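Transcriptional regulator (Pseudomonas aeruginosa, PDB 3E7Q) probably binds regulatory DNA as a TetR-family transcription factor, most likely a repressor, and forms a two-chain assembly in the crystal. Local coordinates at residues Q14-A17 with L18-A22; V62-A65 with Y66-V69; R72-R75 with L76-A80; A98-A102 with E103-P107; A112-A115 with F116-A119. All coordinates share one frame; numbering follows the deposited sequence.

Overall arrangement
All five contacts are local. Each joins residues next to one another in the chain, so none closes a long loop, and they follow in series without nesting or crossing. Contact 1 lies on helix 12-34 of the TetR-type DNA-binding region. Contacts 2 and 3 lie on the long helix 58-82, their centres about 16 Å apart. Contact 2 touches contact 1 through I20 and K16, and touches contact 5 through Y66 and V69. Contact 4 is the turn from helix 88-99 into helix 102-105, and its L104 packs on V73 and L77 of contact 3. Contact 5, on helix 110-120, links helices 12-34 and 58-82 and reaches the second subunit.

Contact 1 of 5, residues Q14-A17 with L18-A22; sequences QRKA and LLIEA
Helix 12-34 belongs to the DNA-binding region of this TetR-family protein, and residues 14-22 are about two and a half of its turns. K16 and I20 are one turn apart. Their side chains run side by side and point the same way, with K16 CG 3.7 Å from I20 CD1. K16 puts its CG anti to the backbone N (chi1 -178°), then bends at chi3. This leaves the aliphatic part of the chain beside the isoleucine, while NZ forms a salt bridge with E13. The backbone carbonyl of K16 serves the same pair: I20 N donates to K16 O at 2.8 Å. L19 N reaches R15 O at 3.0 Å. L19 CD2 also lies against that oxygen, 3.2 Å from R15 O. E21 N bonds to A17 O at 3.1 Å and is the straightest of the set (171°). The bond from L18 N to Q14 O is weak. Outside the segment, L19 packs on I40 and I51, and L18 on F7. On another side of the helix, I20 meets A68 of helix 58-82. The result is a regular alpha-helical segment packed against the predicted helix-turn-helix, as in the three-helix DNA-binding domain of TetR regulators.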
loop_
_atom_site.group_PDB
_atom_site.type_symbol
_atom_site.label_atom_id
_atom_site.label_comp_id
_atom_site.label_asym_id
_atom_site.label_seq_id
_atom_site.Cartn_x
_atom_site.Cartn_y
_atom_site.Cartn_z
ATOM N N GLN B 14 -22.609 -17.956 -12.483
ATOM C CA GLN B 14 -23.363 -17.204 -11.466
ATOM C C GLN B 14 -23.105 -17.709 -10.022
ATOM O O GLN B 14 -23.367 -17.008 -9.032
ATOM C CB GLN B 14 -24.856 -17.249 -11.795
ATOM C CG GLN B 14 -25.166 -16.759 -13.213
ATOM C CD GLN B 14 -26.642 -16.751 -13.542
ATOM O OE1 GLN B 14 -27.430 -17.570 -13.034
ATOM N NE2 GLN B 14 -27.032 -15.833 -14.428
ATOM N N ARG B 15 -22.592 -18.929 -9.923
ATOM C CA ARG B 15 -22.212 -19.510 -8.656
ATOM C C ARG B 15 -20.746 -19.200 -8.403
ATOM O O ARG B 15 -20.318 -19.207 -7.265
ATOM C CB ARG B 15 -22.380 -21.027 -8.679
ATOM C CG ARG B 15 -23.783 -21.564 -9.010
ATOM C CD ARG B 15 -23.803 -23.100 -8.961
ATOM N NE ARG B 15 -22.984 -23.739 -10.002
ATOM C CZ ARG B 15 -21.684 -24.068 -9.903
ATOM N NH1 ARG B 15 -20.971 -23.814 -8.805
ATOM N NH2 ARG B 15 -21.075 -24.652 -10.940
ATOM N N LYS B 16 -19.978 -19.011 -9.480
ATOM C CA LYS B 16 -18.614 -18.472 -9.406
ATOM C C LYS B 16 -18.690 -17.069 -8.803
ATOM O O LYS B 16 -18.007 -16.773 -7.829
ATOM C CB LYS B 16 -17.951 -18.443 -10.796
ATOM C CG LYS B 16 -16.467 -17.918 -10.820
ATOM C CD LYS B 16 -16.054 -17.423 -12.239
ATOM C CE LYS B 16 -16.018 -18.595 -13.256
ATOM N NZ LYS B 16 -16.004 -18.176 -14.698
ATOM N N ALA B 17 -19.561 -16.240 -9.345
ATOM C CA ALA B 17 -19.789 -14.907 -8.813
ATOM C C ALA B 17 -20.070 -14.915 -7.307
ATOM O O ALA B 17 -19.558 -14.093 -6.555
ATOM C CB ALA B 17 -20.971 -14.262 -9.550
ATOM N N LEU B 18 -20.928 -15.846 -6.896
ATOM C CA LEU B 18 -21.402 -15.965 -5.528
ATOM C C LEU B 18 -20.235 -16.352 -4.642
ATOM O O LEU B 18 -19.989 -15.707 -3.634
ATOM C CB LEU B 18 -22.516 -17.014 -5.478
ATOM C CG LEU B 18 -23.187 -17.330 -4.145
ATOM C CD1 LEU B 18 -23.761 -16.073 -3.489
ATOM C CD2 LEU B 18 -24.294 -18.391 -4.385
ATOM N N LEU B 19 -19.478 -17.356 -5.078
ATOM C CA LEU B 19 -18.270 -17.781 -4.386
ATOM C C LEU B 19 -17.183 -16.678 -4.275
ATOM O O LEU B 19 -16.517 -16.598 -3.230
ATOM C CB LEU B 19 -17.677 -19.064 -5.014
ATOM C CG LEU B 19 -17.951 -20.428 -4.315
ATOM C CD1 LEU B 19 -18.047 -20.431 -2.750
ATOM C CD2 LEU B 19 -19.210 -21.061 -4.860
ATOM N N ILE B 20 -17.004 -15.867 -5.338
ATOM C CA ILE B 20 -16.016 -14.787 -5.368
ATOM C C ILE B 20 -16.379 -13.802 -4.263
ATOM O O ILE B 20 -15.523 -13.455 -3.445
ATOM C CB ILE B 20 -15.911 -14.074 -6.814
ATOM C CG1 ILE B 20 -14.958 -14.856 -7.738
ATOM C CG2 ILE B 20 -15.443 -12.612 -6.698
ATOM C CD1 ILE B 20 -15.269 -14.758 -9.211
ATOM N N GLU B 21 -17.659 -13.403 -4.216
ATOM C CA GLU B 21 -18.181 -12.508 -3.153
ATOM C C GLU B 21 -18.096 -13.133 -1.709
ATOM O O GLU B 21 -17.818 -12.418 -0.746
ATOM C CB GLU B 21 -19.631 -12.048 -3.492
ATOM C CG GLU B 21 -20.269 -11.019 -2.495
ATOM C CD GLU B 21 -21.764 -10.629 -2.793
ATOM O OE1 GLU B 21 -22.694 -11.426 -2.480
ATOM O OE2 GLU B 21 -22.006 -9.487 -3.300
ATOM N N ALA B 22 -18.331 -14.444 -1.563
ATOM C CA ALA B 22 -18.121 -15.112 -0.250
ATOM C C ALA B 22 -16.626 -15.115 0.191
ATOM O O ALA B 22 -16.297 -14.905 1.391
ATOM C CB ALA B 22 -18.688 -16.535 -0.259
#

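Contact 2 of 5, residues V62-A65 with Y66-V69; sequences VAEA and YLAV
From V62 to V69 the chain is regular alpha helix, with Y66, L67, A68 and V69 each donating from N to the O four residues back. The Y66 N to V62 O bond is 2.8 Å long. E64 and L67 make the nearest approach of two side chains. They pass at a slant, and E64 OE2 lies 4.0 Å from L67 CD1. The glutamate bends at chi2 (-55°), which turns its carboxylate back beside the leucine methyl. Both residues belong to the long helix 58-82, which in TetR-family proteins leads from the DNA-binding domain into the C-terminal domain. Here its faces are shared out: A65 meets T23 of helix 12-34, while V62 and Y66 meet F116 of helix 110-120. The first torsion of Y66 (chi1 -164°) swings its ring toward helices 110-120 and 124-152. There the ring stacks on F116, and its OH is hydrogen-bonded to H130 ND1. Closer to the backbone, Y66 CB passes 3.4 Å from V62 O. At the other end, V69 CG2 comes 3.3 Å from A65 O.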
loop_
_atom_site.group_PDB
_atom_site.type_symbol
_atom_site.label_atom_id
_atom_site.label_comp_id
_atom_site.label_asym_id
_atom_site.label_seq_id
_atom_site.Cartn_x
_atom_site.Cartn_y
_atom_site.Cartn_z
ATOM N N VAL B 62 -9.032 -17.805 -3.671
ATOM C CA VAL B 62 -8.521 -16.435 -3.434
ATOM C C VAL B 62 -7.937 -15.846 -4.743
ATOM O O VAL B 62 -8.288 -14.711 -5.102
ATOM C CB VAL B 62 -7.519 -16.393 -2.264
ATOM C CG1 VAL B 62 -6.793 -15.083 -2.208
ATOM C CG2 VAL B 62 -8.222 -16.690 -0.894
ATOM N N ALA B 63 -7.130 -16.638 -5.468
ATOM C CA ALA B 63 -6.679 -16.274 -6.815
ATOM C C ALA B 63 -7.846 -15.945 -7.747
ATOM O O ALA B 63 -7.799 -14.946 -8.472
ATOM C CB ALA B 63 -5.808 -17.381 -7.433
ATOM N N GLU B 64 -8.910 -16.732 -7.721
ATOM C CA GLU B 64 -10.090 -16.372 -8.530
ATOM C C GLU B 64 -10.726 -15.029 -8.138
ATOM O O GLU B 64 -11.097 -14.222 -9.013
ATOM C CB GLU B 64 -11.181 -17.426 -8.471
ATOM C CG GLU B 64 -11.212 -18.479 -9.590
ATOM C CD GLU B 64 -11.280 -17.909 -11.025
ATOM O OE1 GLU B 64 -12.405 -17.732 -11.596
ATOM O OE2 GLU B 64 -10.184 -17.709 -11.598
ATOM N N ALA B 65 -10.896 -14.798 -6.839
ATOM C CA ALA B 65 -11.353 -13.481 -6.348
ATOM C C ALA B 65 -10.407 -12.315 -6.745
ATOM O O ALA B 65 -10.884 -11.226 -7.108
ATOM C CB ALA B 65 -11.564 -13.491 -4.860
ATOM N N TYR B 66 -9.096 -12.550 -6.621
ATOM C CA TYR B 66 -8.062 -11.591 -6.966
ATOM C C TYR B 66 -8.176 -11.245 -8.446
ATOM O O TYR B 66 -8.203 -10.100 -8.798
ATOM C CB TYR B 66 -6.648 -12.155 -6.641
ATOM C CG TYR B 66 -5.449 -11.161 -6.589
ATOM C CD1 TYR B 66 -5.601 -9.791 -6.766
ATOM C CD2 TYR B 66 -4.195 -11.615 -6.307
ATOM C CE1 TYR B 66 -4.530 -8.930 -6.708
ATOM C CE2 TYR B 66 -3.115 -10.770 -6.222
ATOM C CZ TYR B 66 -3.276 -9.428 -6.414
ATOM O OH TYR B 66 -2.184 -8.588 -6.349
ATOM N N LEU B 67 -8.311 -12.255 -9.291
ATOM C CA LEU B 67 -8.485 -12.067 -10.726
ATOM C C LEU B 67 -9.728 -11.299 -11.138
ATOM O O LEU B 67 -9.683 -10.499 -12.088
ATOM C CB LEU B 67 -8.480 -13.422 -11.443
ATOM C CG LEU B 67 -7.131 -13.845 -12.005
ATOM C CD1 LEU B 67 -7.095 -15.332 -12.377
ATOM C CD2 LEU B 67 -6.722 -12.934 -13.240
ATOM N N ALA B 68 -10.848 -11.608 -10.481
ATOM C CA ALA B 68 -12.097 -10.898 -10.662
ATOM C C ALA B 68 -11.909 -9.433 -10.270
ATOM O O ALA B 68 -12.317 -8.570 -10.998
ATOM C CB ALA B 68 -13.230 -11.534 -9.840
ATOM N N VAL B 69 -11.269 -9.156 -9.143
ATOM C CA VAL B 69 -11.237 -7.800 -8.612
ATOM C C VAL B 69 -10.354 -6.913 -9.538
ATOM O O VAL B 69 -10.809 -5.823 -10.011
ATOM C CB VAL B 69 -10.781 -7.770 -7.143
ATOM C CG1 VAL B 69 -10.328 -6.432 -6.740
ATOM C CG2 VAL B 69 -11.892 -8.204 -6.205
#

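Contact 3 of 5, residues R72-R75 with L76-A80; sequences RVMR and LLRGA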
loop_
_atom_site.group_PDB
_atom_site.type_symbol
_atom_site.label_atom_id
_atom_site.label_comp_id
_atom_site.label_asym_id
_atom_site.label_seq_id
_atom_site.Cartn_x
_atom_site.Cartn_y
_atom_site.Cartn_z
ATOM N N ARG B 72 -11.913 -6.222 -12.990
ATOM C CA ARG B 72 -12.929 -5.205 -12.939
ATOM C C ARG B 72 -12.331 -3.820 -12.949
ATOM O O ARG B 72 -12.801 -2.953 -13.686
ATOM C CB ARG B 72 -13.789 -5.383 -11.671
ATOM C CG ARG B 72 -14.689 -4.221 -11.428
ATOM C CD ARG B 72 -15.562 -4.369 -10.226
ATOM N NE ARG B 72 -16.170 -3.071 -9.944
ATOM C CZ ARG B 72 -15.558 -2.033 -9.339
ATOM N NH1 ARG B 72 -14.304 -2.151 -8.917
ATOM N NH2 ARG B 72 -16.210 -0.865 -9.147
ATOM N N VAL B 73 -11.333 -3.590 -12.090
ATOM C CA VAL B 73 -10.573 -2.330 -12.084
ATOM C C VAL B 73 -10.037 -1.981 -13.498
ATOM O O VAL B 73 -10.256 -0.866 -14.004
ATOM C CB VAL B 73 -9.368 -2.355 -11.106
ATOM C CG1 VAL B 73 -8.334 -1.166 -11.429
ATOM C CG2 VAL B 73 -9.828 -2.318 -9.686
ATOM N N MET B 74 -9.360 -2.943 -14.116
ATOM C CA MET B 74 -8.865 -2.767 -15.479
ATOM C C MET B 74 -9.897 -2.480 -16.540
ATOM O O MET B 74 -9.607 -1.736 -17.475
ATOM C CB MET B 74 -8.087 -3.990 -15.929
ATOM C CG MET B 74 -6.738 -4.066 -15.258
ATOM S SD MET B 74 -5.598 -2.688 -15.592
ATOM C CE MET B 74 -5.563 -2.787 -17.388
ATOM N N ARG B 75 -11.063 -3.114 -16.443
ATOM C CA ARG B 75 -12.154 -2.809 -17.351
ATOM C C ARG B 75 -12.565 -1.373 -17.231
ATOM O O ARG B 75 -12.809 -0.696 -18.227
ATOM C CB ARG B 75 -13.384 -3.657 -17.110
ATOM C CG ARG B 75 -13.393 -4.938 -17.900
ATOM C CD ARG B 75 -14.828 -5.552 -17.917
ATOM N NE ARG B 75 -15.339 -5.916 -16.584
ATOM C CZ ARG B 75 -14.899 -6.943 -15.831
ATOM N NH1 ARG B 75 -13.872 -7.713 -16.224
ATOM N NH2 ARG B 75 -15.448 -7.169 -14.635
ATOM N N LEU B 76 -12.664 -0.910 -16.002
ATOM C CA LEU B 76 -13.143 0.426 -15.779
ATOM C C LEU B 76 -12.067 1.415 -16.227
ATOM O O LEU B 76 -12.389 2.425 -16.811
ATOM C CB LEU B 76 -13.512 0.636 -14.315
ATOM C CG LEU B 76 -14.754 -0.083 -13.813
ATOM C CD1 LEU B 76 -14.929 0.299 -12.345
ATOM C CD2 LEU B 76 -16.027 0.228 -14.668
ATOM N N LEU B 77 -10.796 1.114 -15.927
ATOM C CA LEU B 77 -9.694 2.015 -16.292
ATOM C C LEU B 77 -9.459 2.076 -17.825
ATOM O O LEU B 77 -9.188 3.150 -18.351
ATOM C CB LEU B 77 -8.422 1.658 -15.539
ATOM C CG LEU B 77 -8.521 1.960 -14.024
ATOM C CD1 LEU B 77 -7.279 1.502 -13.261
ATOM C CD2 LEU B 77 -8.848 3.440 -13.748
ATOM N N ARG B 78 -9.580 0.938 -18.517
ATOM C CA ARG B 78 -9.519 0.911 -19.976
ATOM C C ARG B 78 -10.648 1.683 -20.563
ATOM O O ARG B 78 -10.449 2.373 -21.556
ATOM C CB ARG B 78 -9.577 -0.497 -20.565
ATOM C CG ARG B 78 -8.239 -1.214 -20.483
ATOM C CD ARG B 78 -8.262 -2.687 -21.020
ATOM N NE ARG B 78 -6.913 -3.245 -20.853
ATOM C CZ ARG B 78 -6.587 -4.306 -20.112
ATOM N NH1 ARG B 78 -7.523 -5.039 -19.491
ATOM N NH2 ARG B 78 -5.299 -4.645 -20.012
ATOM N N GLY B 79 -11.832 1.528 -19.970
ATOM C CA GLY B 79 -13.036 2.213 -20.435
ATOM C C GLY B 79 -12.836 3.719 -20.431
ATOM O O GLY B 79 -13.203 4.401 -21.391
ATOM N N ALA B 80 -12.255 4.223 -19.334
ATOM C CA ALA B 80 -12.086 5.647 -19.136
ATOM C C ALA B 80 -11.087 6.216 -20.173
ATOM O O ALA B 80 -11.370 7.260 -20.773
ATOM C CB ALA B 80 -11.678 5.938 -17.715
#
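Two guanidinium groups carry a carbon of a residue four positions away on one face. Over R78 it is the methyl CE of M74, which stands above the centre of the plane, 3.2 Å from R78 NH2. Over R72 it is L76 CD1, off-centre and near one nitrogen, 3.6 Å from R72 NH2. A third guanidinium, that of R75, has R72 CA off-centre over one face. All of this lies on the middle and later turns of the long helix 58-82, which runs into the helical C-terminal part of this TetR-type protein. M74 bends at both chi2 (-62°) and chi3 (-56°), and this hooks its methyl over the arginine. R78 answers with a chain extended from CG to NE. R78 CB and CG both lie against M74 O, 3.3 Å from it, and the same oxygen accepts R78 N at 2.9 Å. L76, L77 and G79 make the matching helical bonds to R72, V73 and R75. R78 NH2 also has a long, weak ion pair with E136 of helix 124-152. On that side M74 packs on Y137 and L140. V73 and L77 face L104 of helix 102-105. They lie side by side and point the same way, and V73 CG1 and L77 CD1 are pressed to 3.4 Å, closer than two methyls normally sit.

Contact 4 of 5, residues A98-A102 with E103-P107; sequences ASFSA and ELLDP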
loop_
_atom_site.group_PDB
_atom_site.type_symbol
_atom_site.label_atom_id
_atom_site.label_comp_id
_atom_site.label_asym_id
_atom_site.label_seq_id
_atom_site.Cartn_x
_atom_site.Cartn_y
_atom_site.Cartn_z
ATOM N N ALA B 98 -11.446 8.429 -13.212
ATOM C CA ALA B 98 -11.926 7.075 -12.880
ATOM C C ALA B 98 -11.286 6.546 -11.592
ATOM O O ALA B 98 -11.977 5.929 -10.738
ATOM C CB ALA B 98 -11.746 6.102 -14.008
ATOM N N SER B 99 -9.995 6.827 -11.434
ATOM C CA SER B 99 -9.212 6.336 -10.276
ATOM C C SER B 99 -9.695 6.834 -8.916
ATOM O O SER B 99 -9.508 6.154 -7.925
ATOM C CB SER B 99 -7.735 6.743 -10.400
ATOM O OG SER B 99 -7.062 6.042 -11.436
ATOM N N PHE B 100 -10.289 8.017 -8.875
ATOM C CA PHE B 100 -10.711 8.656 -7.641
ATOM C C PHE B 100 -12.246 8.804 -7.584
ATOM O O PHE B 100 -12.788 9.473 -6.719
ATOM C CB PHE B 100 -9.979 10.001 -7.490
ATOM C CG PHE B 100 -8.510 9.835 -7.167
ATOM C CD1 PHE B 100 -8.100 9.640 -5.887
ATOM C CD2 PHE B 100 -7.531 9.853 -8.177
ATOM C CE1 PHE B 100 -6.717 9.442 -5.597
ATOM C CE2 PHE B 100 -6.205 9.660 -7.892
ATOM C CZ PHE B 100 -5.808 9.471 -6.610
ATOM N N SER B 101 -12.933 8.121 -8.496
ATOM C CA SER B 101 -14.374 7.989 -8.487
ATOM C C SER B 101 -14.727 7.006 -7.392
ATOM O O SER B 101 -13.874 6.232 -6.957
ATOM C CB SER B 101 -14.856 7.451 -9.846
ATOM O OG SER B 101 -14.460 6.088 -9.998
ATOM N N ALA B 102 -15.970 7.066 -6.937
ATOM C CA ALA B 102 -16.510 6.201 -5.880
ATOM C C ALA B 102 -16.364 4.699 -6.179
ATOM O O ALA B 102 -16.168 3.898 -5.293
ATOM C CB ALA B 102 -17.969 6.554 -5.666
ATOM N N GLU B 103 -16.431 4.327 -7.448
ATOM C CA GLU B 103 -16.275 2.936 -7.882
ATOM C C GLU B 103 -14.873 2.382 -7.511
ATOM O O GLU B 103 -14.749 1.428 -6.725
ATOM C CB GLU B 103 -16.556 2.841 -9.385
ATOM C CG GLU B 103 -18.041 3.131 -9.795
ATOM C CD GLU B 103 -18.460 4.635 -9.733
ATOM O OE1 GLU B 103 -17.599 5.505 -9.979
ATOM O OE2 GLU B 103 -19.659 4.946 -9.427
ATOM N N LEU B 104 -13.819 3.024 -7.991
ATOM C CA LEU B 104 -12.455 2.575 -7.679
ATOM C C LEU B 104 -11.931 3.111 -6.329
ATOM O O LEU B 104 -10.952 2.573 -5.773
ATOM C CB LEU B 104 -11.496 2.921 -8.827
ATOM C CG LEU B 104 -11.901 2.180 -10.105
ATOM C CD1 LEU B 104 -11.051 2.590 -11.283
ATOM C CD2 LEU B 104 -11.904 0.633 -9.932
ATOM N N LEU B 105 -12.579 4.148 -5.778
ATOM C CA LEU B 105 -12.116 4.678 -4.486
ATOM C C LEU B 105 -12.902 4.087 -3.311
ATOM O O LEU B 105 -12.693 4.481 -2.175
ATOM C CB LEU B 105 -12.078 6.215 -4.500
ATOM C CG LEU B 105 -11.052 6.874 -3.556
ATOM C CD1 LEU B 105 -9.572 6.508 -3.868
ATOM C CD2 LEU B 105 -11.234 8.390 -3.490
ATOM N N ASP B 106 -13.770 3.106 -3.583
ATOM C CA ASP B 106 -14.562 2.423 -2.549
ATOM C C ASP B 106 -13.687 1.831 -1.446
ATOM O O ASP B 106 -12.972 0.824 -1.661
ATOM C CB ASP B 106 -15.430 1.302 -3.168
ATOM C CG ASP B 106 -16.253 0.505 -2.116
ATOM O OD1 ASP B 106 -16.597 1.055 -1.025
ATOM O OD2 ASP B 106 -16.566 -0.684 -2.399
ATOM N N PRO B 107 -13.775 2.410 -0.236
ATOM C CA PRO B 107 -12.899 1.936 0.826
ATOM C C PRO B 107 -13.271 0.534 1.307
ATOM O O PRO B 107 -12.510 -0.078 2.044
ATOM C CB PRO B 107 -13.139 2.961 1.946
ATOM C CG PRO B 107 -14.593 3.379 1.751
ATOM C CD PRO B 107 -14.699 3.467 0.243
#
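S101 and E103 meet across the turn through polar ends, with S101 OG 3.2 Å from E103 OE1. The S101 hydroxyl donates to A98 O at 2.6 Å. Its torsion (chi1 70°) places OG between the backbone N and the carbonyl carbon, facing back to the helix that ends here. A98 O also accepts S101 N at 3.3 Å, so two donors from one residue hold this oxygen near the end of helix 88-99. L104 CD1 packs beside the same oxygen, 3.5 Å from A98 O. Further along, L105 N donates to S101 O at 2.7 Å, though the bond is bent at the hydrogen (138°). The L105 side chain lies across F100, with F100 CD1 4.0 Å from L105 CD1. F100 is the first residue to break from the helical backbone, and S101 is extended before the short, weakly bonded turn of helix 102-105. D106 follows, with OD1 bonded to Q108 N. The connection lies between helix 58-82 and helices 159-179 and 186-204. L104 faces helix 58-82, and its O accepts W174 NE1. L105 touches W174 and S177 of helix 159-179, while F100 meets L173 there and V190 and C193 of helix 186-204.

Contact 5 of 5, residues A112-A115 with F116-A119; sequences AWLA and FWGA
W113, F116 and W117 share one first torsion, which turns CG away from the carbonyl carbon (chi1 -71° in W117). In F116 and W117 this sends the side chain back along helix 110-120 toward the preceding turn. The second torsion (chi2 -22° in W117) then lays each ring over a backbone carbonyl there. The W117 ring has W113 O off-centre over one face, with W117 CG 3.2 Å from W113 O. F116 repeats this one residue earlier, with A112 O over its face and F116 CG 3.3 Å from A112 O. Each of these oxygens also accepts a backbone N-H from the same residue: W117 N to W113 O at 2.9 Å and F116 N to A112 O at 3.0 Å. The two indole planes stand at 56°, and W113 CE3 is 3.9 Å from W117 CZ2. W117 NE1 lies in the plane of the W113 ring, at its edge. A CH-pi contact adds to this, as W113 CB stands over the face of the W117 six-membered ring, 4.2 Å from its centroid. L114 CD2 meets the edge of that ring, 4.1 Å from W117 CE3. Around this helix W113 meets W174 edge-to-face. L114 packs on G118 of the second subunit, and W117 on L175 of that subunit. The contact is thus a largely apolar aromatic cluster between helices 12-34 and 58-82 and the second subunit. The carbonyls A112 O and W113 O, each covered by a ring, each accept a helix N-H, so cohesion probably comes mainly from dispersion and ring-face contacts.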
loop_
_atom_site.group_PDB
_atom_site.type_symbol
_atom_site.label_atom_id
_atom_site.label_comp_id
_atom_site.label_asym_id
_atom_site.label_seq_id
_atom_site.Cartn_x
_atom_site.Cartn_y
_atom_site.Cartn_z
ATOM N N ALA B 112 -9.721 -6.322 1.251
ATOM C CA ALA B 112 -9.541 -7.397 0.282
ATOM C C ALA B 112 -8.154 -7.315 -0.366
ATOM O O ALA B 112 -7.429 -8.286 -0.386
ATOM C CB ALA B 112 -10.626 -7.356 -0.780
ATOM N N TRP B 113 -7.784 -6.141 -0.842
ATOM C CA TRP B 113 -6.433 -5.924 -1.390
ATOM C C TRP B 113 -5.325 -6.198 -0.387
ATOM O O TRP B 113 -4.300 -6.807 -0.731
ATOM C CB TRP B 113 -6.296 -4.501 -1.915
ATOM C CG TRP B 113 -7.057 -4.318 -3.080
ATOM C CD1 TRP B 113 -8.390 -3.941 -3.148
ATOM C CD2 TRP B 113 -6.622 -4.548 -4.421
ATOM N NE1 TRP B 113 -8.785 -3.901 -4.456
ATOM C CE2 TRP B 113 -7.733 -4.263 -5.265
ATOM C CE3 TRP B 113 -5.401 -4.954 -4.995
ATOM C CZ2 TRP B 113 -7.665 -4.358 -6.670
ATOM C CZ3 TRP B 113 -5.321 -5.060 -6.390
ATOM C CH2 TRP B 113 -6.451 -4.764 -7.215
ATOM N N LEU B 114 -5.549 -5.798 0.861
ATOM C CA LEU B 114 -4.580 -6.034 1.889
ATOM C C LEU B 114 -4.331 -7.554 2.114
ATOM O O LEU B 114 -3.212 -8.008 2.270
ATOM C CB LEU B 114 -4.990 -5.314 3.154
ATOM C CG LEU B 114 -4.905 -3.783 3.210
ATOM C CD1 LEU B 114 -5.462 -3.391 4.565
ATOM C CD2 LEU B 114 -3.520 -3.285 3.083
ATOM N N ALA B 115 -5.403 -8.321 2.032
ATOM C CA ALA B 115 -5.360 -9.759 2.166
ATOM C C ALA B 115 -4.667 -10.404 0.942
ATOM O O ALA B 115 -3.873 -11.338 1.120
ATOM C CB ALA B 115 -6.801 -10.330 2.387
ATOM N N PHE B 116 -4.954 -9.919 -0.273
ATOM C CA PHE B 116 -4.263 -10.417 -1.500
ATOM C C PHE B 116 -2.747 -10.183 -1.482
ATOM O O PHE B 116 -1.929 -11.044 -1.818
ATOM C CB PHE B 116 -4.812 -9.722 -2.751
ATOM C CG PHE B 116 -6.300 -9.956 -3.039
ATOM C CD1 PHE B 116 -6.898 -11.181 -2.852
ATOM C CD2 PHE B 116 -7.052 -8.932 -3.590
ATOM C CE1 PHE B 116 -8.227 -11.390 -3.158
ATOM C CE2 PHE B 116 -8.375 -9.115 -3.892
ATOM C CZ PHE B 116 -8.972 -10.382 -3.661
ATOM N N TRP B 117 -2.375 -8.975 -1.120
ATOM C CA TRP B 117 -1.001 -8.595 -1.030
ATOM C C TRP B 117 -0.218 -9.375 0.007
ATOM O O TRP B 117 0.973 -9.549 -0.134
ATOM C CB TRP B 117 -0.962 -7.133 -0.700
ATOM C CG TRP B 117 -1.372 -6.274 -1.794
ATOM C CD1 TRP B 117 -1.375 -6.583 -3.119
ATOM C CD2 TRP B 117 -1.807 -4.919 -1.698
ATOM N NE1 TRP B 117 -1.762 -5.509 -3.835
ATOM C CE2 TRP B 117 -1.995 -4.459 -3.006
ATOM C CE3 TRP B 117 -2.004 -4.036 -0.637
ATOM C CZ2 TRP B 117 -2.444 -3.165 -3.291
ATOM C CZ3 TRP B 117 -2.438 -2.780 -0.896
ATOM C CH2 TRP B 117 -2.641 -2.334 -2.221
ATOM N N GLY B 118 -0.872 -9.826 1.080
ATOM C CA GLY B 118 -0.196 -10.662 2.066
ATOM C C GLY B 118 0.006 -12.075 1.552
ATOM O O GLY B 118 0.977 -12.722 1.904
ATOM N N ALA B 119 -0.922 -12.558 0.740
ATOM C CA ALA B 119 -0.813 -13.856 0.114
ATOM C C ALA B 119 0.227 -13.877 -1.039
ATOM O O ALA B 119 0.604 -14.951 -1.466
ATOM C CB ALA B 119 -2.156 -14.285 -0.378
#